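Local coordinates for uncharacterized protein (Treponema denticola ATCC 35404, PDB 6R9N) that senses Fe(II) and oxygen for bacterial chemotaxis by stabilising an iron-peroxy species at a di-iron centre in a metallo-beta-lactamase-related fold, at residues H17-L22 with E158-L163; Q37-D42 with R66-D71; S103-R108 with H148-F153. All coordinates share one frame; numbering follows the deposited sequence.

Strand 17-21 enters the seven-stranded sheet early in the chain, but its partner in contact 1, segment 158-163, comes 136 residues later, so this contact closes a long loop that holds the other two. Contact 2 closes first: strand 38-42, next to 17-21 in the same sheet, meets the segment that follows helix 57-65. After strand 99-103, contact 3 joins the short helix 104-107 to the H148-bearing loop ahead of strand 153-157. Contacts 2 and 3 are thus in series. Contact 1 bridges the two sheets and touches contact 2 through the neighbouring strands; contact 3 lies on the other side of the chain's centre, about 23 Å from contact 1 between centres, at the iron site.

Contact 1 (H17-L22 with E158-L163); sequences HKFIWL and ERSRIL
R159 lays CB over one face of the H17 imidazole, with CG just beyond the CD2 rim, where the turn between strands 153-157 and 162-164 of one sheet meets strand 17-21 of the other: the inner interface of the metallo-beta-lactamase sandwich. With CG anti to the backbone N (chi1 161°), R159 runs past H17 in the opposite direction, CB 4.2 Å from the ring centroid in a CH-pi contact and CG 3.6 Å from H17 CD2. Further out the arginine bends, and its guanidinium reaches S137 OG and a salt bridge with D14. S160 comes next. Its OG stands 3.7 Å from F19 CD2 and accepts from I162 N (3.3 Å), which makes an ST turn. D157 OD2 hydrogen-bonds both this hydroxyl and H17 NE2, and so ties the imidazole to the turn. R161 and I162 both face D157 in a G1 beta bulge, and I162 is directed at F19. The isoleucine spreads its branches along one face of the phenyl ring: CD1 sits 3.6 Å from F19 CG at the near end, while CG2 covers the far end, 3.6 Å from F19 CZ.

Contact 2 (Q37-D42 with R66-D71); sequences QYLIVD and RFISVD
D42 OD2 is hydrogen-bonded to H17 ND1, and D42 OD1 takes the backbone N-H of S135; both carboxylate oxygens are thus engaged at the end of strand 38-42. The contact with segment 66-71 lies on the other side of the strand and is wholly apolar. V41 and I68 carry most of it, reaching for each other tip to tip. I68 holds CG1 roughly anti to the backbone N (chi1 -151°) and continues extended (chi2 174°), which carries CD1 out to the valine. There it meets V41 CG1 at 3.8 Å and V41 CG2 at 4.1 Å, sitting against both methyls of the branch. L39, two residues earlier and on the same face, joins more loosely: its CD2 lies 4.4 Å from I68 CG2. L39 CD2 and V41 CG2 each lie 4.4 Å from F67 CB, so the phenylalanine contributes the root of its side chain, while its ring turns off and packs on I20 of strand 17-21. L39 further touches I64 of helix 57-65. Y38 and I40 point to the opposite face, where Y38 meets F164 of the second sheet. Apolar residues of an outer sheet face covered by the beta-alpha-beta crossover 45-49, 57-65, 73-77 are what the layered alpha-beta/beta-alpha sandwich of metallo-beta-lactamases leads one to expect.

Contact 3 (S103-R108 with H148-F153); sequences SSLWVR and HSPGQF. With FE (Fe (III) ion), chain D.
W106 is tied by its indole N-H to G151 O, yet the ring it steadies borders the iron centre of the second subunit, packing on H148 and D82 there and lying about 4 Å from a bound peroxide. The bond is short, 2.7 Å from W106 NE1 to G151 O, with the acceptor only 7° out of the indole plane and the donor on a carbonyl lone pair. S149 OG lies at the same ring edge, 3.2 Å from W106 CZ2, but is hydrogen-bonded to Q81 OE1. P150 crosses the indole at about a right angle, its CG 3.8 Å from W106 CZ2. In this metallo-beta-lactamase-type fold the loop after strand 138-143 supplies an iron ligand: H148 NE2 binds the iron(III) at 2.2 Å, completed on the protein side by H80, D82 and D167. On the helix, L105 rests CD2 on the P150-G151 peptide, 3.4 Å from G151 N. S103 is the N-cap. Its OG, trans to the backbone N (chi1 177°), accepts from L105 N while lying 3.6 Å from the bare CA of G151. F153 brings its ring edge to the same serine, CE2 standing 3.8 Å from S103 CB.

Contact 1 (H17-L22 with E158-L163)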
loop_
_atom_site.group_PDB
_atom_site.type_symbol
_atom_site.label_atom_id
_atom_site.label_comp_id
_atom_site.label_asym_id
_atom_site.label_seq_id
_atom_site.Cartn_x
_atom_site.Cartn_y
_atom_site.Cartn_z
ATOM N N HIS A 17 15.889 4.299 -28.795
ATOM C CA HIS A 17 15.321 4.372 -27.454
ATOM C C HIS A 17 14.251 5.456 -27.413
ATOM O O HIS A 17 14.493 6.573 -27.865
ATOM C CB HIS A 17 16.426 4.667 -26.427
ATOM C CG HIS A 17 15.952 4.726 -25.007
ATOM N ND1 HIS A 17 15.932 3.619 -24.185
ATOM C CD2 HIS A 17 15.528 5.766 -24.245
ATOM C CE1 HIS A 17 15.498 3.969 -22.985
ATOM N NE2 HIS A 17 15.254 5.266 -22.991
ATOM N N LYS A 18 13.078 5.126 -26.874
ATOM C CA LYS A 18 12.021 6.102 -26.645
ATOM C C LYS A 18 11.491 5.974 -25.227
ATOM O O LYS A 18 11.407 4.872 -24.676
ATOM C CB LYS A 18 10.837 5.923 -27.605
ATOM C CG LYS A 18 11.098 6.252 -29.064
ATOM C CD LYS A 18 9.798 6.150 -29.845
ATOM C CE LYS A 18 10.034 6.139 -31.359
ATOM N NZ LYS A 18 9.007 5.315 -32.054
ATOM N N PHE A 19 11.096 7.113 -24.662
ATOM C CA PHE A 19 10.364 7.189 -23.403
ATOM C C PHE A 19 9.033 7.873 -23.708
ATOM O O PHE A 19 9.023 8.997 -24.221
ATOM C CB PHE A 19 11.163 7.965 -22.343
ATOM C CG PHE A 19 10.663 7.789 -20.927
ATOM C CD1 PHE A 19 9.365 8.128 -20.575
ATOM C CD2 PHE A 19 11.508 7.299 -19.935
ATOM C CE1 PHE A 19 8.915 7.961 -19.268
ATOM C CE2 PHE A 19 11.078 7.140 -18.636
ATOM C CZ PHE A 19 9.788 7.470 -18.293
ATOM N N ILE A 20 7.925 7.198 -23.387
ATOM C CA ILE A 20 6.586 7.561 -23.839
ATOM C C ILE A 20 5.644 7.646 -22.638
ATOM O O ILE A 20 5.576 6.713 -21.826
ATOM C CB ILE A 20 6.031 6.540 -24.854
ATOM C CG1 ILE A 20 6.935 6.436 -26.086
ATOM C CG2 ILE A 20 4.563 6.872 -25.228
ATOM C CD1 ILE A 20 6.910 5.061 -26.724
ATOM N N TRP A 21 4.873 8.729 -22.571
ATOM C CA TRP A 21 3.732 8.832 -21.670
ATOM C C TRP A 21 2.480 8.253 -22.336
ATOM O O TRP A 21 2.103 8.676 -23.439
ATOM C CB TRP A 21 3.510 10.289 -21.268
ATOM C CG TRP A 21 2.226 10.496 -20.560
ATOM C CD1 TRP A 21 1.657 9.673 -19.630
ATOM C CD2 TRP A 21 1.319 11.593 -20.734
ATOM N NE1 TRP A 21 0.456 10.200 -19.205
ATOM C CE2 TRP A 21 0.228 11.377 -19.869
ATOM C CE3 TRP A 21 1.331 12.742 -21.532
ATOM C CZ2 TRP A 21 -0.847 12.268 -19.781
ATOM C CZ3 TRP A 21 0.267 13.630 -21.437
ATOM C CH2 TRP A 21 -0.808 13.382 -20.572
ATOM N N LEU A 22 1.858 7.281 -21.661
ATOM C CA LEU A 22 0.700 6.491 -22.102
ATOM C C LEU A 22 1.079 5.532 -23.218
ATOM O O LEU A 22 1.442 4.384 -22.952
ATOM C CB LEU A 22 -0.474 7.386 -22.534
ATOM C CG LEU A 22 -0.975 8.265 -21.394
ATOM C CD1 LEU A 22 -2.254 8.983 -21.768
ATOM C CD2 LEU A 22 -1.158 7.457 -20.091
ATOM N N GLU A 158 18.439 6.081 -17.759
ATOM C CA GLU A 158 19.688 6.829 -17.883
ATOM C C GLU A 158 19.782 7.558 -19.220
ATOM O O GLU A 158 20.208 8.717 -19.271
ATOM C CB GLU A 158 20.886 5.892 -17.709
ATOM C CG GLU A 158 21.169 5.562 -16.250
ATOM C CD GLU A 158 22.339 4.614 -16.066
ATOM O OE1 GLU A 158 22.764 4.431 -14.916
ATOM O OE2 GLU A 158 22.835 4.041 -17.062
ATOM N N ARG A 159 19.327 6.924 -20.304
ATOM C CA ARG A 159 19.531 7.500 -21.635
ATOM C C ARG A 159 18.717 8.779 -21.838
ATOM O O ARG A 159 19.210 9.747 -22.428
ATOM C CB ARG A 159 19.203 6.450 -22.700
ATOM C CG ARG A 159 18.938 7.017 -24.102
ATOM C CD ARG A 159 20.207 7.134 -24.906
ATOM N NE ARG A 159 20.880 5.849 -25.008
ATOM C CZ ARG A 159 21.044 5.158 -26.131
ATOM N NH1 ARG A 159 21.679 3.994 -26.079
ATOM N NH2 ARG A 159 20.595 5.625 -27.295
ATOM N N SER A 160 17.462 8.795 -21.397
ATOM C CA SER A 160 16.650 10.004 -21.491
ATOM C C SER A 160 16.900 10.970 -20.338
ATOM O O SER A 160 16.506 12.137 -20.426
ATOM C CB SER A 160 15.164 9.635 -21.547
ATOM O OG SER A 160 14.798 8.925 -20.367
ATOM N N ARG A 161 17.487 10.498 -19.239
ATOM C CA ARG A 161 17.555 11.264 -17.988
ATOM C C ARG A 161 16.167 11.623 -17.448
ATOM O O ARG A 161 15.975 12.671 -16.829
ATOM C CB ARG A 161 18.429 12.506 -18.148
ATOM C CG ARG A 161 19.879 12.115 -18.418
ATOM C CD ARG A 161 20.738 13.293 -18.733
ATOM N NE ARG A 161 20.887 14.162 -17.586
ATOM C CZ ARG A 161 21.485 15.345 -17.642
ATOM N NH1 ARG A 161 21.586 16.090 -16.549
ATOM N NH2 ARG A 161 21.986 15.776 -18.796
ATOM N N ILE A 162 15.199 10.727 -17.641
ATOM C CA ILE A 162 13.868 10.873 -17.049
ATOM C C ILE A 162 13.782 9.940 -15.846
ATOM O O ILE A 162 14.135 8.758 -15.941
ATOM C CB ILE A 162 12.751 10.562 -18.062
ATOM C CG1 ILE A 162 12.799 11.535 -19.254
ATOM C CG2 ILE A 162 11.377 10.612 -17.374
ATOM C CD1 ILE A 162 11.914 11.125 -20.421
ATOM N N LEU A 163 13.357 10.481 -14.705
ATOM C CA LEU A 163 13.073 9.699 -13.513
ATOM C C LEU A 163 11.565 9.496 -13.409
ATOM O O LEU A 163 10.813 10.461 -13.203
ATOM C CB LEU A 163 13.601 10.407 -12.266
ATOM C CG LEU A 163 13.220 9.766 -10.928
ATOM C CD1 LEU A 163 13.880 8.401 -10.778
ATOM C CD2 LEU A 163 13.591 10.667 -9.758
#

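Contact 2 (Q37-D42 with R66-D71)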
loop_
_atom_site.group_PDB
_atom_site.type_symbol
_atom_site.label_atom_id
_atom_site.label_comp_id
_atom_site.label_asym_id
_atom_site.label_seq_id
_atom_site.Cartn_x
_atom_site.Cartn_y
_atom_site.Cartn_z
ATOM N N GLN A 37 0.588 6.356 -16.920
ATOM C CA GLN A 37 1.278 5.138 -17.336
ATOM C C GLN A 37 2.385 5.491 -18.312
ATOM O O GLN A 37 2.218 6.376 -19.156
ATOM C CB GLN A 37 0.328 4.145 -18.015
ATOM C CG GLN A 37 -0.636 3.453 -17.091
ATOM C CD GLN A 37 -1.767 4.373 -16.708
ATOM O OE1 GLN A 37 -2.074 4.550 -15.522
ATOM N NE2 GLN A 37 -2.377 5.000 -17.711
ATOM N N TYR A 38 3.509 4.788 -18.213
ATOM C CA TYR A 38 4.651 5.092 -19.060
ATOM C C TYR A 38 5.158 3.843 -19.769
ATOM O O TYR A 38 4.956 2.714 -19.314
ATOM C CB TYR A 38 5.771 5.744 -18.257
ATOM C CG TYR A 38 5.349 7.046 -17.609
ATOM C CD1 TYR A 38 5.434 8.262 -18.298
ATOM C CD2 TYR A 38 4.863 7.061 -16.303
ATOM C CE1 TYR A 38 5.054 9.452 -17.695
ATOM C CE2 TYR A 38 4.484 8.243 -15.692
ATOM C CZ TYR A 38 4.581 9.427 -16.381
ATOM O OH TYR A 38 4.201 10.579 -15.740
ATOM N N LEU A 39 5.780 4.068 -20.924
ATOM C CA LEU A 39 6.349 3.000 -21.730
ATOM C C LEU A 39 7.737 3.431 -22.171
ATOM O O LEU A 39 7.928 4.572 -22.610
ATOM C CB LEU A 39 5.473 2.684 -22.946
ATOM C CG LEU A 39 6.004 1.678 -23.974
ATOM C CD1 LEU A 39 5.986 0.272 -23.402
ATOM C CD2 LEU A 39 5.169 1.732 -25.265
ATOM N N ILE A 40 8.706 2.542 -22.002
ATOM C CA ILE A 40 10.030 2.683 -22.590
ATOM C C ILE A 40 10.156 1.652 -23.699
ATOM O O ILE A 40 9.800 0.484 -23.508
ATOM C CB ILE A 40 11.134 2.521 -21.538
ATOM C CG1 ILE A 40 11.056 3.679 -20.544
ATOM C CG2 ILE A 40 12.501 2.454 -22.205
ATOM C CD1 ILE A 40 11.700 3.384 -19.211
ATOM N N VAL A 41 10.607 2.095 -24.873
ATOM C CA VAL A 41 10.883 1.223 -26.006
ATOM C C VAL A 41 12.369 1.336 -26.300
ATOM O O VAL A 41 12.911 2.445 -26.344
ATOM C CB VAL A 41 10.041 1.612 -27.241
ATOM C CG1 VAL A 41 10.422 0.768 -28.462
ATOM C CG2 VAL A 41 8.555 1.484 -26.942
ATOM N N ASP A 42 13.029 0.194 -26.474
ATOM C CA ASP A 42 14.481 0.151 -26.637
ATOM C C ASP A 42 14.787 -0.966 -27.626
ATOM O O ASP A 42 14.515 -2.140 -27.341
ATOM C CB ASP A 42 15.192 -0.074 -25.297
ATOM C CG ASP A 42 16.666 0.274 -25.348
ATOM O OD1 ASP A 42 17.474 -0.588 -25.769
ATOM O OD2 ASP A 42 17.031 1.405 -24.965
ATOM N N ARG A 66 0.635 1.592 -30.888
ATOM C CA ARG A 66 1.152 2.560 -31.848
ATOM C C ARG A 66 2.673 2.567 -31.902
ATOM O O ARG A 66 3.243 3.186 -32.811
ATOM C CB ARG A 66 0.652 3.967 -31.525
ATOM C CG ARG A 66 -0.799 4.013 -31.082
ATOM C CD ARG A 66 -1.356 5.419 -31.136
ATOM N NE ARG A 66 -2.762 5.451 -30.719
ATOM C CZ ARG A 66 -3.797 5.113 -31.490
ATOM N NH1 ARG A 66 -5.031 5.177 -31.003
ATOM N NH2 ARG A 66 -3.606 4.716 -32.743
ATOM N N PHE A 67 3.338 1.913 -30.952
ATOM C CA PHE A 67 4.789 1.936 -30.856
ATOM C C PHE A 67 5.433 0.570 -30.893
ATOM O O PHE A 67 6.565 0.458 -31.370
ATOM C CB PHE A 67 5.226 2.622 -29.555
ATOM C CG PHE A 67 4.727 4.026 -29.420
ATOM C CD1 PHE A 67 5.386 5.069 -30.057
ATOM C CD2 PHE A 67 3.592 4.304 -28.674
ATOM C CE1 PHE A 67 4.935 6.371 -29.932
ATOM C CE2 PHE A 67 3.123 5.610 -28.554
ATOM C CZ PHE A 67 3.797 6.640 -29.175
ATOM N N ILE A 68 4.757 -0.468 -30.405
ATOM C CA ILE A 68 5.404 -1.754 -30.209
ATOM C C ILE A 68 4.330 -2.817 -30.058
ATOM O O ILE A 68 3.235 -2.547 -29.564
ATOM C CB ILE A 68 6.337 -1.686 -28.973
ATOM C CG1 ILE A 68 7.506 -2.642 -29.109
ATOM C CG2 ILE A 68 5.575 -1.944 -27.674
ATOM C CD1 ILE A 68 8.489 -2.464 -27.978
ATOM N N SER A 69 4.645 -4.030 -30.481
ATOM C CA SER A 69 3.741 -5.142 -30.236
ATOM C C SER A 69 3.747 -5.506 -28.757
ATOM O O SER A 69 4.802 -5.562 -28.112
ATOM C CB SER A 69 4.148 -6.351 -31.083
ATOM O OG SER A 69 4.086 -6.043 -32.475
ATOM N N VAL A 70 2.553 -5.751 -28.217
ATOM C CA VAL A 70 2.442 -6.022 -26.791
ATOM C C VAL A 70 3.190 -7.301 -26.448
ATOM O O VAL A 70 3.631 -7.492 -25.305
ATOM C CB VAL A 70 0.953 -6.089 -26.388
ATOM C CG1 VAL A 70 0.386 -7.477 -26.638
ATOM C CG2 VAL A 70 0.777 -5.699 -24.937
ATOM N N ASP A 71 3.345 -8.183 -27.434
ATOM C CA ASP A 71 4.259 -9.315 -27.452
ATOM C C ASP A 71 5.633 -8.998 -26.876
ATOM O O ASP A 71 6.245 -9.837 -26.214
ATOM C CB ASP A 71 4.437 -9.788 -28.903
ATOM C CG ASP A 71 3.773 -11.106 -29.172
ATOM O OD1 ASP A 71 3.394 -11.780 -28.195
ATOM O OD2 ASP A 71 3.638 -11.474 -30.363
#

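Contact 3 (S103-R108 with H148-F153)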
loop_
_atom_site.group_PDB
_atom_site.type_symbol
_atom_site.label_atom_id
_atom_site.label_comp_id
_atom_site.label_asym_id
_atom_site.label_seq_id
_atom_site.Cartn_x
_atom_site.Cartn_y
_atom_site.Cartn_z
ATOM N N SER A 103 9.561 -4.326 -5.366
ATOM C CA SER A 103 10.287 -4.508 -4.116
ATOM C C SER A 103 10.112 -5.911 -3.559
ATOM O O SER A 103 9.011 -6.466 -3.558
ATOM C CB SER A 103 9.809 -3.500 -3.076
ATOM O OG SER A 103 10.477 -3.749 -1.850
ATOM N N SER A 104 11.214 -6.478 -3.067
ATOM C CA SER A 104 11.132 -7.760 -2.370
ATOM C C SER A 104 10.165 -7.718 -1.183
ATOM O O SER A 104 9.684 -8.770 -0.765
ATOM C CB SER A 104 12.523 -8.205 -1.920
ATOM O OG SER A 104 13.013 -7.363 -0.900
ATOM N N LEU A 105 9.829 -6.530 -0.664
ATOM C CA LEU A 105 8.844 -6.444 0.419
ATOM C C LEU A 105 7.486 -6.996 0.011
ATOM O O LEU A 105 6.712 -7.424 0.877
ATOM C CB LEU A 105 8.664 -4.997 0.890
ATOM C CG LEU A 105 9.526 -4.463 2.024
ATOM C CD1 LEU A 105 10.964 -4.437 1.586
ATOM C CD2 LEU A 105 9.065 -3.068 2.461
ATOM N N TRP A 106 7.160 -6.972 -1.284
ATOM C CA TRP A 106 5.806 -7.270 -1.740
ATOM C C TRP A 106 5.676 -8.565 -2.526
ATOM O O TRP A 106 4.551 -9.046 -2.707
ATOM C CB TRP A 106 5.281 -6.112 -2.615
ATOM C CG TRP A 106 5.415 -4.780 -1.941
ATOM C CD1 TRP A 106 6.110 -3.685 -2.391
ATOM C CD2 TRP A 106 4.875 -4.416 -0.672
ATOM N NE1 TRP A 106 6.022 -2.658 -1.473
ATOM C CE2 TRP A 106 5.267 -3.083 -0.412
ATOM C CE3 TRP A 106 4.093 -5.088 0.279
ATOM C CZ2 TRP A 106 4.900 -2.413 0.758
ATOM C CZ3 TRP A 106 3.744 -4.422 1.434
ATOM C CH2 TRP A 106 4.151 -3.102 1.669
ATOM N N VAL A 107 6.788 -9.128 -3.003
ATOM C CA VAL A 107 6.723 -10.335 -3.825
ATOM C C VAL A 107 5.952 -11.444 -3.123
ATOM O O VAL A 107 5.091 -12.107 -3.726
ATOM C CB VAL A 107 8.134 -10.800 -4.212
ATOM C CG1 VAL A 107 8.060 -12.168 -4.831
ATOM C CG2 VAL A 107 8.758 -9.834 -5.177
ATOM N N ARG A 108 6.191 -11.614 -1.820
ATOM C CA ARG A 108 5.577 -12.774 -1.184
ATOM C C ARG A 108 4.113 -12.571 -0.896
ATOM O O ARG A 108 3.613 -13.308 -0.022
ATOM C CB ARG A 108 6.341 -13.109 0.095
ATOM C CG ARG A 108 7.306 -14.287 -0.021
ATOM C CD ARG A 108 8.170 -14.403 1.214
ATOM N NE ARG A 108 7.683 -15.454 2.101
ATOM N NH1 ARG A 108 7.936 -14.191 3.990
ATOM N NH2 ARG A 108 7.127 -16.323 4.151
ATOM N N HIS A 148 5.186 6.876 -0.224
ATOM C CA HIS A 148 4.785 6.493 1.136
ATOM C C HIS A 148 5.105 5.049 1.511
ATOM O O HIS A 148 5.268 4.722 2.694
ATOM C CB HIS A 148 3.275 6.671 1.287
ATOM C CG HIS A 148 2.483 5.907 0.266
ATOM N ND1 HIS A 148 2.000 4.634 0.488
ATOM C CD2 HIS A 148 2.119 6.228 -0.996
ATOM C CE1 HIS A 148 1.349 4.219 -0.580
ATOM N NE2 HIS A 148 1.413 5.166 -1.501
ATOM N N SER A 149 5.184 4.176 0.515
ATOM C CA SER A 149 5.202 2.747 0.844
ATOM C C SER A 149 6.581 2.332 1.360
ATOM O O SER A 149 7.602 2.834 0.867
ATOM C CB SER A 149 4.848 1.915 -0.400
ATOM O OG SER A 149 5.235 0.558 -0.259
ATOM N N PRO A 150 6.635 1.398 2.324
ATOM C CA PRO A 150 7.936 0.976 2.872
ATOM C C PRO A 150 8.834 0.296 1.852
ATOM O O PRO A 150 10.052 0.243 2.068
ATOM C CB PRO A 150 7.565 0.005 4.006
ATOM C CG PRO A 150 6.173 -0.453 3.697
ATOM C CD PRO A 150 5.503 0.691 2.960
ATOM N N GLY A 151 8.269 -0.269 0.783
ATOM C CA GLY A 151 9.038 -0.787 -0.339
ATOM C C GLY A 151 8.585 -0.155 -1.647
ATOM O O GLY A 151 7.651 -0.645 -2.289
ATOM N N GLN A 152 9.213 0.953 -2.035
ATOM C CA GLN A 152 8.882 1.675 -3.256
ATOM C C GLN A 152 10.165 2.016 -3.993
ATOM O O GLN A 152 11.153 2.404 -3.359
ATOM C CB GLN A 152 8.104 2.987 -2.975
ATOM C CG GLN A 152 7.845 3.833 -4.256
ATOM C CD GLN A 152 7.083 5.165 -4.031
ATOM O OE1 GLN A 152 6.066 5.435 -4.689
ATOM N NE2 GLN A 152 7.602 6.012 -3.153
ATOM N N PHE A 153 10.136 1.909 -5.331
ATOM C CA PHE A 153 11.237 2.368 -6.165
ATOM C C PHE A 153 10.734 3.286 -7.269
ATOM O O PHE A 153 9.620 3.136 -7.783
ATOM C CB PHE A 153 12.019 1.188 -6.801
ATOM C CG PHE A 153 12.733 0.350 -5.803
ATOM C CD1 PHE A 153 14.038 0.653 -5.434
ATOM C CD2 PHE A 153 12.096 -0.723 -5.194
ATOM C CE1 PHE A 153 14.701 -0.112 -4.494
ATOM C CE2 PHE A 153 12.754 -1.486 -4.241
ATOM C CZ PHE A 153 14.051 -1.175 -3.888
HETATM FE FE FE D . 0.605 4.844 -3.514
#